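Local structure of bumblebee peptidoglycan recognition protein SA (Bombus, 5XZ4) at residues A[105-110]-A[122-127]. The protein probably recognises bacterial peptidoglycan in insect innate immunity, with a reported preference for the Dap type over the Lys type. Sequence-based numbering, arbitrary orientation.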
# COMPACT_ATOMS: atom_id res chain seq x y z
N ILE A 105 -2.11 -0.57 0.06
CA ILE A 105 -0.68 -0.98 0.12
C ILE A 105 -0.20 -1.08 -1.32
O ILE A 105 -0.71 -1.88 -2.10
CB ILE A 105 -0.49 -2.35 0.79
CG1 ILE A 105 -0.96 -2.32 2.26
CG2 ILE A 105 0.98 -2.77 0.74
CD1 ILE A 105 -0.92 -3.68 2.97
N GLY A 106 0.75 -0.20 -1.67
CA GLY A 106 1.32 -0.20 -3.04
C GLY A 106 2.63 -0.97 -3.12
O GLY A 106 3.64 -0.52 -2.55
N PHE A 107 2.63 -2.11 -3.82
CA PHE A 107 3.87 -2.85 -4.12
C PHE A 107 4.62 -2.05 -5.20
O PHE A 107 4.03 -1.76 -6.27
CB PHE A 107 3.57 -4.27 -4.62
CG PHE A 107 3.21 -5.28 -3.53
CD1 PHE A 107 2.08 -5.10 -2.72
CD2 PHE A 107 4.01 -6.41 -3.39
CE1 PHE A 107 1.77 -6.06 -1.75
CE2 PHE A 107 3.69 -7.37 -2.42
CZ PHE A 107 2.58 -7.18 -1.63
N ILE A 108 5.88 -1.71 -4.93
CA ILE A 108 6.65 -0.91 -5.90
C ILE A 108 7.09 -1.80 -7.05
O ILE A 108 7.89 -2.74 -6.86
CB ILE A 108 7.84 -0.19 -5.23
CG1 ILE A 108 7.34 0.77 -4.15
CG2 ILE A 108 8.68 0.57 -6.27
CD1 ILE A 108 8.44 1.32 -3.24
N GLY A 109 6.52 -1.55 -8.24
CA GLY A 109 6.80 -2.35 -9.42
C GLY A 109 5.56 -2.51 -10.30
O GLY A 109 4.48 -1.98 -9.97
N ASN A 110 5.74 -3.23 -11.40
CA ASN A 110 4.66 -3.60 -12.32
C ASN A 110 4.56 -5.13 -12.27
O ASN A 110 5.43 -5.85 -12.75
CB ASN A 110 4.97 -3.10 -13.74
CG ASN A 110 3.79 -3.27 -14.69
OD1 ASN A 110 2.98 -4.15 -14.52
ND2 ASN A 110 3.71 -2.41 -15.70
N ASN A 122 6.18 -11.19 1.98
CA ASN A 122 6.32 -11.39 3.41
C ASN A 122 6.20 -10.08 4.19
O ASN A 122 5.55 -10.03 5.24
CB ASN A 122 7.62 -12.12 3.74
CG ASN A 122 7.60 -12.72 5.13
OD1 ASN A 122 7.93 -12.04 6.09
ND2 ASN A 122 7.21 -14.00 5.25
N ALA A 123 6.80 -9.01 3.69
CA ALA A 123 6.68 -7.70 4.35
C ALA A 123 5.22 -7.23 4.41
O ALA A 123 4.74 -6.75 5.45
CB ALA A 123 7.55 -6.65 3.66
N ALA A 124 4.51 -7.36 3.29
CA ALA A 124 3.10 -6.96 3.28
C ALA A 124 2.23 -7.82 4.21
O ALA A 124 1.37 -7.29 4.94
CB ALA A 124 2.56 -7.03 1.86
N HIS A 125 2.45 -9.13 4.18
CA HIS A 125 1.62 -10.00 5.03
C HIS A 125 1.93 -9.76 6.52
O HIS A 125 1.01 -9.75 7.34
CB HIS A 125 1.80 -11.46 4.64
CG HIS A 125 0.67 -12.36 5.05
ND1 HIS A 125 -0.66 -12.00 5.05
CD2 HIS A 125 0.72 -13.67 5.41
CE1 HIS A 125 -1.38 -13.06 5.41
NE2 HIS A 125 -0.57 -14.07 5.62
N ALA A 126 3.21 -9.50 6.83
CA ALA A 126 3.62 -9.19 8.22
C ALA A 126 3.01 -7.86 8.67
O ALA A 126 2.56 -7.71 9.82
CB ALA A 126 5.14 -9.18 8.37
N LEU A 127 2.93 -6.89 7.74
CA LEU A 127 2.26 -5.63 8.03
C LEU A 127 0.76 -5.82 8.35
O LEU A 127 0.23 -5.24 9.30
CB LEU A 127 2.42 -4.65 6.83
CG LEU A 127 1.85 -3.22 7.01
CD1 LEU A 127 2.60 -2.46 8.10
CD2 LEU A 127 1.81 -2.45 5.68
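Ala124 meets the outer end of the Phe107 ring, and one helical turn on Leu127 meets the tip of Ile105; these two apolar pairs make the closest approaches between 105-110 and 122-127, while Ala124 and Ile105 bury the most surface. The contact illustrates how a helix can pack on a sheet through small and branched apolar residues about one turn apart. In the first pair a single methyl group does the touching: Ala124 CB lies 3.5 Å from Phe107 CZ and 3.8 Å from Phe107 CE1, approaching the ring obliquely. The ring reaches this methyl although the CB of Phe107 does not itself point at the helix. The small side chain is consistent with the 7.7 Å separation of the Ile105 and Ala124 CA atoms.

The second pair joins two branched side chains at an ordinary van der Waals distance. Ile105 CD1 comes to 4.0 Å from Leu127 CD2, the two side chains running alongside one another with opposite headings. Ile105 extends CD1 at the end of a straight chain (chi2 175°), while Leu127 sends CG out anti to its backbone N (chi1 -176°), bringing one of its two methyls to the meeting point.

The backbones of strand and helix bond with their own neighbours rather than with each other. Leu127 N donates to Ala123 O at 2.9 Å within the helix, whereas strand 102-107 is bonded on one edge to Ile35 and His37 and on the other to Phe74 and Ile76. All four touching side chains are buried, with Ile76 against both Ile105 and Ala124.

Helix 118-134 links parallel strands 102-107 and 141-145 across intervening strand 31-38, a beta-alpha-beta crossover in the mixed alpha/beta, amidase-like fold of peptidoglycan recognition proteins.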